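PDB 2QJV: inner membrane protein, which is of uncertain physiological role but belongs to the KduI/IolB family of cupin proteins, binds nickel, and probably acts as a sugar-acid isomerase. Local coordinates for residues E50-L55 with L153-V158; V29-W34 with Y240-M245; Q196-Q201 with A232-Y237. The protein carries 2 engineered substitutions. All coordinates share one frame; numbering follows the deposited sequence.

Contact 1: residues E50-L55 with L153-V158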
ATOM      1  N   GLU A  50      35.979   3.291  -4.110  1.00 36.93           N
ATOM      2  CA  GLU A  50      36.731   2.142  -4.605  1.00 37.11           C
ATOM      3  C   GLU A  50      35.707   1.263  -5.347  1.00 36.51           C
ATOM      4  O   GLU A  50      34.491   1.346  -5.128  1.00 36.46           O
ATOM      5  CB  GLU A  50      37.461   1.335  -3.524  1.00 39.66           C
ATOM      6  CG  GLU A  50      36.566   0.736  -2.492  1.00 36.30           C
ATOM      7  CD  GLU A  50      37.256  -0.207  -1.535  1.00 38.16           C
ATOM      8  OE1 GLU A  50      38.518  -0.231  -1.458  1.00 38.17           O
ATOM      9  OE2 GLU A  50      36.482  -0.923  -0.847  1.00 35.31           O
ATOM     10  N   ARG A  51      36.225   0.470  -6.269  1.00 36.21           N
ATOM     11  CA  ARG A  51      35.446  -0.392  -7.122  1.00 37.28           C
ATOM     12  C   ARG A  51      36.049  -1.798  -7.319  1.00 38.39           C
ATOM     13  O   ARG A  51      37.267  -2.020  -7.227  1.00 39.00           O
ATOM     14  CB  ARG A  51      35.256   0.245  -8.510  1.00 37.63           C
ATOM     15  CG  ARG A  51      34.357   1.471  -8.577  1.00 41.01           C
ATOM     16  CD  ARG A  51      34.436   2.232  -9.908  1.00 41.13           C
ATOM     17  NE  ARG A  51      33.468   3.346  -9.925  1.00 42.50           N
ATOM     18  CZ  ARG A  51      33.687   4.570  -9.436  1.00 42.41           C
ATOM     19  NH1 ARG A  51      34.826   4.876  -8.852  1.00 41.70           N
ATOM     20  NH2 ARG A  51      32.725   5.490  -9.480  1.00 48.59           N
ATOM     21  N   CYS A  52      35.142  -2.743  -7.586  1.00 40.08           N
ATOM     22  CA  CYS A  52      35.475  -4.097  -7.955  1.00 40.40           C
ATOM     23  C   CYS A  52      34.645  -4.375  -9.226  1.00 40.13           C
ATOM     24  O   CYS A  52      33.425  -4.395  -9.217  1.00 39.53           O
ATOM     25  CB  CYS A  52      35.189  -5.122  -6.841  1.00 41.94           C
ATOM     26  SG  CYS A  52      35.708  -6.811  -7.263  1.00 43.54           S
ATOM     27  N   LEU A  53      35.365  -4.482 -10.330  1.00 37.77           N
ATOM     28  CA  LEU A  53      34.823  -4.742 -11.650  1.00 38.71           C
ATOM     29  C   LEU A  53      34.746  -6.226 -11.775  1.00 38.37           C
ATOM     30  O   LEU A  53      35.789  -6.889 -11.790  1.00 44.64           O
ATOM     31  CB  LEU A  53      35.752  -4.210 -12.728  1.00 38.98           C
ATOM     32  CG  LEU A  53      35.731  -2.711 -13.105  1.00 46.91           C
ATOM     33  CD1 LEU A  53      35.514  -1.830 -11.909  1.00 42.66           C
ATOM     34  CD2 LEU A  53      37.015  -2.364 -13.878  1.00 41.39           C
ATOM     35  N   VAL A  54      33.546  -6.762 -11.840  1.00 39.06           N
ATOM     36  CA  VAL A  54      33.340  -8.208 -11.958  1.00 38.57           C
ATOM     37  C   VAL A  54      32.861  -8.518 -13.383  1.00 37.66           C
ATOM     38  O   VAL A  54      31.868  -7.942 -13.867  1.00 40.33           O
ATOM     39  CB  VAL A  54      32.367  -8.762 -10.914  1.00 39.67           C
ATOM     40  CG1 VAL A  54      32.176 -10.308 -11.127  1.00 38.34           C
ATOM     41  CG2 VAL A  54      32.836  -8.428  -9.466  1.00 37.93           C
ATOM     42  N   LEU A  55      33.626  -9.381 -14.076  1.00 39.10           N
ATOM     43  CA  LEU A  55      33.243  -9.859 -15.423  1.00 39.25           C
ATOM     44  C   LEU A  55      32.299 -11.048 -15.222  1.00 39.23           C
ATOM     45  O   LEU A  55      32.722 -12.187 -14.952  1.00 38.96           O
ATOM     46  CB  LEU A  55      34.464 -10.200 -16.297  1.00 40.22           C
ATOM     47  CG  LEU A  55      35.337  -9.047 -16.858  1.00 39.64           C
ATOM     48  CD1 LEU A  55      35.962  -8.151 -15.788  1.00 40.63           C
ATOM     49  CD2 LEU A  55      36.466  -9.593 -17.783  1.00 38.71           C
ATOM     50  N   LEU A 153      34.641  -2.763   0.357  1.00 38.66           N
ATOM     51  CA  LEU A 153      33.949  -3.796  -0.446  1.00 38.68           C
ATOM     52  C   LEU A 153      34.126  -5.248  -0.009  1.00 37.62           C
ATOM     53  O   LEU A 153      35.233  -5.707   0.291  1.00 35.75           O
ATOM     54  CB  LEU A 153      34.342  -3.687  -1.943  1.00 37.94           C
ATOM     55  CG  LEU A 153      33.797  -2.505  -2.761  1.00 38.24           C
ATOM     56  CD1 LEU A 153      34.620  -2.303  -4.092  1.00 35.80           C
ATOM     57  CD2 LEU A 153      32.271  -2.628  -3.021  1.00 37.84           C
ATOM     58  N   LEU A 154      32.996  -5.960  -0.003  1.00 38.19           N
ATOM     59  CA  LEU A 154      32.936  -7.388   0.225  1.00 37.21           C
ATOM     60  C   LEU A 154      32.092  -7.879  -0.948  1.00 37.22           C
ATOM     61  O   LEU A 154      31.003  -7.376  -1.159  1.00 36.73           O
ATOM     62  CB  LEU A 154      32.301  -7.715   1.564  1.00 37.19           C
ATOM     63  CG  LEU A 154      33.033  -7.209   2.834  1.00 35.74           C
ATOM     64  CD1 LEU A 154      32.119  -7.286   4.080  1.00 36.95           C
ATOM     65  CD2 LEU A 154      34.317  -7.989   3.017  1.00 34.83           C
ATOM     66  N   VAL A 155      32.617  -8.843  -1.703  1.00 37.08           N
ATOM     67  CA  VAL A 155      31.979  -9.349  -2.936  1.00 35.85           C
ATOM     68  C   VAL A 155      32.025 -10.878  -2.958  1.00 37.01           C
ATOM     69  O   VAL A 155      33.057 -11.499  -2.681  1.00 37.15           O
ATOM     70  CB  VAL A 155      32.611  -8.755  -4.240  1.00 37.55           C
ATOM     71  CG1 VAL A 155      31.874  -9.240  -5.508  1.00 35.32           C
ATOM     72  CG2 VAL A 155      32.673  -7.204  -4.190  1.00 37.35           C
ATOM     73  N   VAL A 156      30.867 -11.476  -3.242  1.00 38.60           N
ATOM     74  CA  VAL A 156      30.747 -12.924  -3.318  1.00 36.75           C
ATOM     75  C   VAL A 156      29.711 -13.272  -4.404  1.00 37.52           C
ATOM     76  O   VAL A 156      28.811 -12.489  -4.667  1.00 37.11           O
ATOM     77  CB  VAL A 156      30.334 -13.513  -1.923  1.00 38.66           C
ATOM     78  CG1 VAL A 156      28.944 -12.989  -1.492  1.00 35.79           C
ATOM     79  CG2 VAL A 156      30.364 -15.048  -1.891  1.00 34.01           C
ATOM     80  N   GLU A 157      29.876 -14.432  -5.042  1.00 36.95           N
ATOM     81  CA  GLU A 157      28.869 -14.972  -5.962  1.00 35.84           C
ATOM     82  C   GLU A 157      28.506 -16.402  -5.463  1.00 35.81           C
ATOM     83  O   GLU A 157      29.353 -17.168  -4.967  1.00 37.60           O
ATOM     84  CB  GLU A 157      29.285 -14.849  -7.450  1.00 38.53           C
ATOM     85  CG  GLU A 157      30.431 -15.681  -7.871  1.00 40.39           C
ATOM     86  CD  GLU A 157      30.871 -15.488  -9.306  1.00 38.24           C
ATOM     87  OE1 GLU A 157      30.442 -14.534 -10.009  1.00 40.67           O
ATOM     88  OE2 GLU A 157      31.760 -16.248  -9.676  1.00 40.28           O
ATOM     89  N   VAL A 158      27.219 -16.732  -5.556  1.00 34.88           N
ATOM     90  CA  VAL A 158      26.658 -17.979  -5.074  1.00 33.94           C
ATOM     91  C   VAL A 158      25.747 -18.647  -6.123  1.00 33.26           C
ATOM     92  O   VAL A 158      25.003 -17.951  -6.831  1.00 34.62           O
ATOM     93  CB  VAL A 158      25.852 -17.728  -3.754  1.00 32.43           C
ATOM     94  CG1 VAL A 158      25.243 -19.041  -3.193  1.00 28.63           C
ATOM     95  CG2 VAL A 158      26.730 -17.024  -2.701  1.00 33.19           C
TER
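Leu153 drives its CD1 methyl into a shallow hollow on strand 49-55, and that knob is the main feature of the contact's Glu50 end. The floor of the hollow is the peptide between Arg51 and Cys52: CD1 of Leu153 lies 3.6 Å from Cys52 N and just as near Arg51 C. The CG methylene of Glu50 and the CB of Cys52 form its walls, the latter 4.0 Å from Leu153 CD1. Two residues further along the strand, Val155 is the next bump, set in the notch between Cys52 and Val54. Its branches divide the work. Val155 CG2 faces Cys52 CB at 4.2 Å, while Val155 CG1 slides past CG2 of Val54, the two side chains running in opposite directions.

Glu50 itself is held differently. Its CG sits between the backbone N and the carbonyl carbon (chi1 61°), and an extended chain beyond CG carries the carboxylate past Leu153 to the backbone N of that residue. Leu153 N gives OE2 of Glu50 a nearly straight hydrogen bond of 2.9 Å, with an N-H...O angle of 168°. The same oxygen takes Ser152 N as well, and OE1 is bonded by Asp151 N and Tyr88 OH.

The join therefore lies between two sheets, apolar where Leu153 and Val155 meet Cys52 and Val54, and polar at the Glu50 end, which is itself buried. Four donors round a buried carboxylate would favour its ionised form, and they let Glu50 tie the backbone leading into strand 154-160 to the facing sheet.

Contact 2: residues V29-W34 with Y240-M245; sequences VGFDVW and YYLNVM
Val29 and Val244 meet methyl to methyl, CG1 to CG1 at 3.8 Å, at the tight end of the contact, just before strand 30-35 begins. The other branch of Val29, CG2, rests on the backbone of Met245, 3.8 Å from its C atom; the selenomethionine side chain itself leads off the other way, to within about 5 Å of a bound nickel ion. Phe31 comes next. With CG trans to the backbone N (chi1 -179°), its ring points toward strand 238-246 and meets Val244 CG2, 3.6 Å from Phe31 CD1. Val244 is thus wedged between Val29 and Phe31, one methyl for each.

Beyond this the packing slackens. Leu242 CD2 reaches the Phe31 ring at its edge, 4.1 Å from CE1, and past that pair the two segments no longer touch. The axes of segments 30-34 and 240-245 come within 8.2 Å, their N-to-C directions 150° apart and hence roughly antiparallel. Ala106 and Cys108 of strand 104-111 also pack against this cluster. On the far side of strand 30-35, Asp32 and Trp34 are partly exposed; Asp32 bonds His18 and Asn15, and Trp34 packs on Ala176 of the second subunit.

All the touching side chains are hydrocarbon, while the backbones of Gly30 and Phe31 bond to Ser109 and Ile19 in their own sheet. Between these two segments cohesion comes from burial of apolar surface and van der Waals fit, as expected where two beta sheets pack face to face.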
ATOM      1  N   VAL A  29      26.809   1.091  -0.197  1.00 36.51           N
ATOM      2  CA  VAL A  29      26.858   0.245  -1.397  1.00 35.76           C
ATOM      3  C   VAL A  29      26.264   0.879  -2.688  1.00 34.56           C
ATOM      4  O   VAL A  29      25.164   1.439  -2.719  1.00 35.37           O
ATOM      5  CB  VAL A  29      26.216  -1.160  -1.137  1.00 36.42           C
ATOM      6  CG1 VAL A  29      26.143  -2.021  -2.437  1.00 34.42           C
ATOM      7  CG2 VAL A  29      26.988  -1.931  -0.075  1.00 32.75           C
ATOM      8  N   GLY A  30      27.058   0.761  -3.729  1.00 36.67           N
ATOM      9  CA  GLY A  30      26.642   1.058  -5.083  1.00 35.46           C
ATOM     10  C   GLY A  30      26.834  -0.213  -5.901  1.00 35.65           C
ATOM     11  O   GLY A  30      27.767  -1.004  -5.673  1.00 36.58           O
ATOM     12  N   PHE A  31      25.913  -0.445  -6.834  1.00 38.17           N
ATOM     13  CA  PHE A  31      26.008  -1.575  -7.715  1.00 38.24           C
ATOM     14  C   PHE A  31      25.480  -1.200  -9.121  1.00 36.79           C
ATOM     15  O   PHE A  31      24.326  -0.853  -9.293  1.00 36.25           O
ATOM     16  CB  PHE A  31      25.241  -2.793  -7.132  1.00 38.18           C
ATOM     17  CG  PHE A  31      25.325  -4.006  -8.003  1.00 38.30           C
ATOM     18  CD1 PHE A  31      26.508  -4.718  -8.098  1.00 39.00           C
ATOM     19  CD2 PHE A  31      24.241  -4.407  -8.774  1.00 37.30           C
ATOM     20  CE1 PHE A  31      26.585  -5.821  -8.925  1.00 38.33           C
ATOM     21  CE2 PHE A  31      24.333  -5.487  -9.609  1.00 36.39           C
ATOM     22  CZ  PHE A  31      25.514  -6.179  -9.682  1.00 35.98           C
ATOM     23  N   ASP A  32      26.324  -1.388 -10.125  1.00 35.27           N
ATOM     24  CA  ASP A  32      25.984  -1.140 -11.501  1.00 37.86           C
ATOM     25  C   ASP A  32      26.249  -2.339 -12.387  1.00 36.25           C
ATOM     26  O   ASP A  32      27.205  -3.075 -12.179  1.00 39.19           O
ATOM     27  CB  ASP A  32      26.807   0.018 -12.061  1.00 36.98           C
ATOM     28  CG  ASP A  32      26.349   1.374 -11.537  1.00 40.05           C
ATOM     29  OD1 ASP A  32      25.409   1.933 -12.132  1.00 39.27           O
ATOM     30  OD2 ASP A  32      26.902   1.871 -10.525  1.00 45.04           O
ATOM     31  N   VAL A  33      25.383  -2.524 -13.374  1.00 36.68           N
ATOM     32  CA  VAL A  33      25.611  -3.538 -14.400  1.00 37.20           C
ATOM     33  C   VAL A  33      25.546  -2.831 -15.756  1.00 37.50           C
ATOM     34  O   VAL A  33      24.686  -1.969 -16.006  1.00 35.99           O
ATOM     35  CB  VAL A  33      24.625  -4.758 -14.321  1.00 37.27           C
ATOM     36  CG1 VAL A  33      24.841  -5.724 -15.526  1.00 35.73           C
ATOM     37  CG2 VAL A  33      24.743  -5.516 -12.986  1.00 34.85           C
ATOM     38  N   TRP A  34      26.488  -3.213 -16.613  1.00 36.25           N
ATOM     39  CA  TRP A  34      26.617  -2.718 -17.944  1.00 36.77           C
ATOM     40  C   TRP A  34      26.582  -3.900 -18.899  1.00 35.47           C
ATOM     41  O   TRP A  34      27.304  -4.859 -18.707  1.00 38.35           O
ATOM     42  CB  TRP A  34      27.918  -1.913 -18.112  1.00 37.72           C
ATOM     43  CG  TRP A  34      27.934  -0.588 -17.403  1.00 38.05           C
ATOM     44  CD1 TRP A  34      28.349  -0.343 -16.123  1.00 37.17           C
ATOM     45  CD2 TRP A  34      27.576   0.675 -17.955  1.00 37.34           C
ATOM     46  NE1 TRP A  34      28.238   0.970 -15.843  1.00 40.46           N
ATOM     47  CE2 TRP A  34      27.768   1.633 -16.942  1.00 38.55           C
ATOM     48  CE3 TRP A  34      27.103   1.083 -19.197  1.00 38.27           C
ATOM     49  CZ2 TRP A  34      27.497   2.990 -17.124  1.00 41.92           C
ATOM     50  CZ3 TRP A  34      26.844   2.454 -19.392  1.00 41.72           C
ATOM     51  CH2 TRP A  34      27.037   3.380 -18.347  1.00 40.24           C
ATOM     52  N   TYR A 240      21.741 -18.068  -9.643  1.00 37.57           N
ATOM     53  CA  TYR A 240      23.012 -17.484  -9.399  1.00 36.34           C
ATOM     54  C   TYR A 240      22.733 -16.082  -8.864  1.00 36.36           C
ATOM     55  O   TYR A 240      21.767 -15.434  -9.283  1.00 35.89           O
ATOM     56  CB  TYR A 240      23.842 -17.407 -10.699  1.00 36.49           C
ATOM     57  CG  TYR A 240      24.977 -16.409 -10.689  1.00 34.28           C
ATOM     58  CD1 TYR A 240      24.728 -15.055 -10.980  1.00 37.28           C
ATOM     59  CD2 TYR A 240      26.278 -16.780 -10.380  1.00 38.03           C
ATOM     60  CE1 TYR A 240      25.727 -14.110 -10.944  1.00 37.01           C
ATOM     61  CE2 TYR A 240      27.314 -15.842 -10.394  1.00 39.04           C
ATOM     62  CZ  TYR A 240      27.031 -14.500 -10.676  1.00 35.89           C
ATOM     63  OH  TYR A 240      28.006 -13.521 -10.694  1.00 37.67           O
ATOM     64  N   TYR A 241      23.545 -15.632  -7.918  1.00 36.09           N
ATOM     65  CA  TYR A 241      23.562 -14.212  -7.561  1.00 38.26           C
ATOM     66  C   TYR A 241      24.939 -13.714  -7.166  1.00 38.28           C
ATOM     67  O   TYR A 241      25.758 -14.452  -6.617  1.00 35.51           O
ATOM     68  CB  TYR A 241      22.508 -13.822  -6.490  1.00 39.62           C
ATOM     69  CG  TYR A 241      22.485 -14.667  -5.233  1.00 36.02           C
ATOM     70  CD1 TYR A 241      23.429 -14.475  -4.207  1.00 38.14           C
ATOM     71  CD2 TYR A 241      21.496 -15.639  -5.052  1.00 38.45           C
ATOM     72  CE1 TYR A 241      23.397 -15.230  -3.061  1.00 33.75           C
ATOM     73  CE2 TYR A 241      21.457 -16.402  -3.913  1.00 36.25           C
ATOM     74  CZ  TYR A 241      22.414 -16.192  -2.905  1.00 38.81           C
ATOM     75  OH  TYR A 241      22.360 -16.932  -1.748  1.00 40.43           O
ATOM     76  N   LEU A 242      25.191 -12.451  -7.540  1.00 38.34           N
ATOM     77  CA  LEU A 242      26.381 -11.711  -7.198  1.00 37.10           C
ATOM     78  C   LEU A 242      25.978 -10.707  -6.133  1.00 36.34           C
ATOM     79  O   LEU A 242      25.024  -9.930  -6.335  1.00 36.56           O
ATOM     80  CB  LEU A 242      26.979 -11.015  -8.419  1.00 37.82           C
ATOM     81  CG  LEU A 242      28.188 -10.115  -8.262  1.00 39.58           C
ATOM     82  CD1 LEU A 242      29.451 -10.894  -7.803  1.00 34.84           C
ATOM     83  CD2 LEU A 242      28.442  -9.380  -9.606  1.00 38.40           C
ATOM     84  N   ASN A 243      26.650 -10.772  -4.991  1.00 36.89           N
ATOM     85  CA  ASN A 243      26.399  -9.894  -3.833  1.00 37.50           C
ATOM     86  C   ASN A 243      27.513  -8.918  -3.589  1.00 34.68           C
ATOM     87  O   ASN A 243      28.700  -9.243  -3.751  1.00 37.88           O
ATOM     88  CB  ASN A 243      26.260 -10.665  -2.489  1.00 40.31           C
ATOM     89  CG  ASN A 243      25.146 -11.716  -2.460  1.00 47.58           C
ATOM     90  OD1 ASN A 243      25.385 -12.857  -2.053  1.00 57.56           O
ATOM     91  ND2 ASN A 243      23.980 -11.359  -2.866  1.00 42.07           N
ATOM     92  N   VAL A 244      27.119  -7.708  -3.205  1.00 36.06           N
ATOM     93  CA  VAL A 244      28.022  -6.643  -2.766  1.00 35.70           C
ATOM     94  C   VAL A 244      27.572  -6.251  -1.337  1.00 36.44           C
ATOM     95  O   VAL A 244      26.360  -6.091  -1.060  1.00 38.09           O
ATOM     96  CB  VAL A 244      28.063  -5.391  -3.709  1.00 35.21           C
ATOM     97  CG1 VAL A 244      29.082  -4.331  -3.226  1.00 32.76           C
ATOM     98  CG2 VAL A 244      28.343  -5.827  -5.180  1.00 34.83           C
HETATM   99  N   MSE A 245      28.547  -6.129  -0.442  1.00 35.38           N
HETATM  100  CA  MSE A 245      28.339  -5.624   0.900  1.00 34.92           C
HETATM  101  C   MSE A 245      29.359  -4.572   1.274  1.00 35.54           C
HETATM  102  O   MSE A 245      30.485  -4.579   0.787  1.00 35.94           O
HETATM  103  CB  MSE A 245      28.413  -6.734   1.961  1.00 34.48           C
HETATM  104  CG  MSE A 245      27.250  -7.698   1.948  1.00 39.22           C
HETATM  105 SE   MSE A 245      27.523  -9.025   3.372  0.75 45.05          SE
HETATM  106  CE  MSE A 245      28.982  -9.886   2.651  1.00 39.55           C
TER

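Contact 3: residues Q196-Q201 with A232-Y237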
ATOM      1  N   GLN A 196      14.146 -17.706 -18.301  1.00 38.28           N
ATOM      2  CA  GLN A 196      12.795 -17.190 -18.004  1.00 38.46           C
ATOM      3  C   GLN A 196      12.324 -17.489 -16.562  1.00 38.94           C
ATOM      4  O   GLN A 196      11.197 -17.154 -16.194  1.00 39.92           O
ATOM      5  CB  GLN A 196      11.732 -17.696 -19.010  1.00 38.08           C
ATOM      6  CG  GLN A 196      11.330 -19.174 -18.894  1.00 37.23           C
ATOM      7  CD  GLN A 196      12.230 -20.142 -19.635  1.00 38.30           C
ATOM      8  OE1 GLN A 196      13.414 -19.874 -19.880  1.00 39.66           O
ATOM      9  NE2 GLN A 196      11.656 -21.291 -20.013  1.00 40.27           N
ATOM     10  N   GLY A 197      13.189 -18.095 -15.755  1.00 39.04           N
ATOM     11  CA  GLY A 197      12.850 -18.442 -14.380  1.00 40.54           C
ATOM     12  C   GLY A 197      12.787 -17.317 -13.382  1.00 37.89           C
ATOM     13  O   GLY A 197      13.084 -16.153 -13.676  1.00 38.09           O
ATOM     14  N   PHE A 198      12.388 -17.700 -12.177  1.00 38.58           N
ATOM     15  CA  PHE A 198      12.374 -16.807 -11.037  1.00 38.79           C
ATOM     16  C   PHE A 198      12.658 -17.594  -9.751  1.00 37.66           C
ATOM     17  O   PHE A 198      12.681 -18.820  -9.751  1.00 38.74           O
ATOM     18  CB  PHE A 198      11.026 -16.044 -10.935  1.00 38.98           C
ATOM     19  CG  PHE A 198       9.847 -16.910 -10.586  1.00 38.47           C
ATOM     20  CD1 PHE A 198       9.079 -17.506 -11.588  1.00 34.44           C
ATOM     21  CD2 PHE A 198       9.458 -17.096  -9.258  1.00 38.93           C
ATOM     22  CE1 PHE A 198       7.945 -18.292 -11.273  1.00 38.27           C
ATOM     23  CE2 PHE A 198       8.345 -17.919  -8.935  1.00 38.97           C
ATOM     24  CZ  PHE A 198       7.584 -18.497  -9.942  1.00 38.66           C
ATOM     25  N   CYS A 199      12.943 -16.840  -8.694  1.00 39.11           N
ATOM     26  CA  CYS A 199      13.058 -17.345  -7.349  1.00 38.20           C
ATOM     27  C   CYS A 199      12.193 -16.425  -6.490  1.00 37.63           C
ATOM     28  O   CYS A 199      11.698 -15.376  -6.959  1.00 37.31           O
ATOM     29  CB  CYS A 199      14.510 -17.382  -6.842  1.00 37.85           C
ATOM     30  SG  CYS A 199      15.261 -15.809  -6.518  1.00 39.90           S
ATOM     31  N   LEU A 200      11.988 -16.841  -5.251  1.00 36.10           N
ATOM     32  CA  LEU A 200      11.279 -16.059  -4.249  1.00 38.22           C
ATOM     33  C   LEU A 200      12.271 -15.695  -3.131  1.00 38.99           C
ATOM     34  O   LEU A 200      12.860 -16.580  -2.461  1.00 37.41           O
ATOM     35  CB  LEU A 200      10.081 -16.831  -3.705  1.00 36.73           C
ATOM     36  CG  LEU A 200       9.041 -17.263  -4.771  1.00 40.44           C
ATOM     37  CD1 LEU A 200       7.935 -18.130  -4.167  1.00 37.30           C
ATOM     38  CD2 LEU A 200       8.440 -16.050  -5.503  1.00 35.30           C
ATOM     39  N   GLN A 201      12.493 -14.403  -2.965  1.00 38.54           N
ATOM     40  CA  GLN A 201      13.414 -13.899  -1.923  1.00 38.75           C
ATOM     41  C   GLN A 201      12.575 -13.116  -0.906  1.00 38.40           C
ATOM     42  O   GLN A 201      11.723 -12.326  -1.282  1.00 36.49           O
ATOM     43  CB  GLN A 201      14.549 -13.058  -2.501  1.00 36.93           C
ATOM     44  CG  GLN A 201      15.531 -12.582  -1.425  1.00 43.44           C
ATOM     45  CD  GLN A 201      16.885 -12.125  -1.923  1.00 40.35           C
ATOM     46  OE1 GLN A 201      17.075 -11.792  -3.095  1.00 40.42           O
ATOM     47  NE2 GLN A 201      17.837 -12.084  -1.010  1.00 35.77           N
ATOM     48  N   ALA A 232      14.612 -18.640  -1.874  1.00 37.44           N
ATOM     49  CA  ALA A 232      13.974 -19.928  -2.183  1.00 36.35           C
ATOM     50  C   ALA A 232      13.892 -20.094  -3.706  1.00 37.14           C
ATOM     51  O   ALA A 232      13.217 -19.330  -4.398  1.00 36.78           O
ATOM     52  CB  ALA A 232      12.582 -20.086  -1.518  1.00 36.26           C
ATOM     53  N   THR A 233      14.601 -21.083  -4.224  1.00 36.93           N
ATOM     54  CA  THR A 233      14.581 -21.378  -5.650  1.00 37.43           C
ATOM     55  C   THR A 233      13.404 -22.329  -5.997  1.00 36.65           C
ATOM     56  O   THR A 233      12.845 -23.015  -5.149  1.00 34.80           O
ATOM     57  CB  THR A 233      15.963 -21.953  -6.178  1.00 35.38           C
ATOM     58  OG1 THR A 233      16.165 -23.244  -5.653  1.00 36.80           O
ATOM     59  CG2 THR A 233      17.150 -21.044  -5.818  1.00 40.85           C
ATOM     60  N   ILE A 234      13.103 -22.373  -7.294  1.00 37.72           N
ATOM     61  CA  ILE A 234      11.977 -23.041  -7.910  1.00 37.44           C
ATOM     62  C   ILE A 234      12.444 -24.171  -8.826  1.00 35.48           C
ATOM     63  O   ILE A 234      13.359 -23.969  -9.632  1.00 35.87           O
ATOM     64  CB  ILE A 234      11.189 -21.936  -8.748  1.00 39.49           C
ATOM     65  CG1 ILE A 234      10.617 -20.857  -7.797  1.00 42.72           C
ATOM     66  CG2 ILE A 234      10.120 -22.493  -9.625  1.00 39.52           C
ATOM     67  CD1 ILE A 234       9.655 -21.352  -6.772  1.00 40.00           C
ATOM     68  N   ALA A 235      11.841 -25.347  -8.679  1.00 35.74           N
ATOM     69  CA  ALA A 235      12.127 -26.518  -9.523  1.00 35.81           C
ATOM     70  C   ALA A 235      12.213 -26.132 -11.016  1.00 38.24           C
ATOM     71  O   ALA A 235      11.322 -25.461 -11.556  1.00 36.82           O
ATOM     72  CB  ALA A 235      11.097 -27.624  -9.314  1.00 33.85           C
ATOM     73  N   GLY A 236      13.282 -26.579 -11.676  1.00 38.82           N
ATOM     74  CA  GLY A 236      13.514 -26.278 -13.088  1.00 38.62           C
ATOM     75  C   GLY A 236      14.393 -25.086 -13.373  1.00 35.27           C
ATOM     76  O   GLY A 236      14.973 -24.993 -14.457  1.00 35.70           O
ATOM     77  N   TYR A 237      14.538 -24.185 -12.401  1.00 37.36           N
ATOM     78  CA  TYR A 237      15.335 -22.967 -12.573  1.00 37.30           C
ATOM     79  C   TYR A 237      16.482 -22.806 -11.592  1.00 36.79           C
ATOM     80  O   TYR A 237      16.297 -22.442 -10.422  1.00 36.73           O
ATOM     81  CB  TYR A 237      14.440 -21.731 -12.521  1.00 36.77           C
ATOM     82  CG  TYR A 237      13.426 -21.738 -13.633  1.00 38.86           C
ATOM     83  CD1 TYR A 237      13.827 -21.538 -14.958  1.00 39.78           C
ATOM     84  CD2 TYR A 237      12.068 -21.926 -13.377  1.00 43.08           C
ATOM     85  CE1 TYR A 237      12.912 -21.537 -15.982  1.00 41.45           C
ATOM     86  CE2 TYR A 237      11.132 -21.952 -14.441  1.00 41.81           C
ATOM     87  CZ  TYR A 237      11.572 -21.762 -15.715  1.00 37.49           C
ATOM     88  OH  TYR A 237      10.651 -21.759 -16.746  1.00 42.77           O
TER
HETATM   89  O   HOH W   1      14.814 -20.597  -8.970  1.00 19.06           O
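Tyr237 lays its ring flat over Gly197, whose CA stands 3.3 Å from the ring centroid and 14° off the normal, a close CH-pi contact that bare glycine permits. Gln196 crosses the tyrosine at about a right angle. Its CG, set between the backbone N and the carbonyl carbon (chi1 72°), comes to 3.4 Å from Tyr237 OH, and a bend at chi2 leaves the amide at the ring edge, the planes 69° apart. Both polar ends bond across a subunit boundary, Tyr237 OH to His260 and Trp262 and Gln196 NE2 to Asn259 O, all of the third subunit.

Further along, the Phe198 ring approaches Ile234 at a slant, CE2 to CG1 3.9 Å. Here a water bridges the parting strands, donating to Phe198 O and Tyr237 O and accepting from Ile234 N. Phe198 N is buried without a partner. Leu200 and Ala232 form a hydrogen-bonded pair, Leu200 N to Ala232 O 2.9 Å and Ala232 N to Leu200 O 2.8 Å.

Past Thr233 comes the type II turn Ile234-Tyr237, closed by Tyr237 N to Ile234 O (3.0 Å), with Gly236 third. The whole is an antiparallel strand pair in a cupin-family sheet, its turn end built into the subunit interface.

Overall arrangement
From the N terminus, residues 29-34 open contact 2 and 50-55 open contact 1, both on the same six-stranded sheet, with strand 104-111 between them. The chain returns at 153-158 to close contact 1, then enters 196-201, which 232-237 closes as contact 3. After two intervening residues, 240-245 shut the longest loop, contact 2. Contacts 1 and 3 are in series, both nested in contact 2, and none cross. Contacts 1 and 2 form one core, since strands 154-160 and 238-246 are neighbours and Glu157 reaches Tyr240; together they join two sheets. Contact 3, centred about 19 Å from the centre of contact 2, joins strands 198-204 and 231-233 of a third sheet, next to a neighbouring subunit.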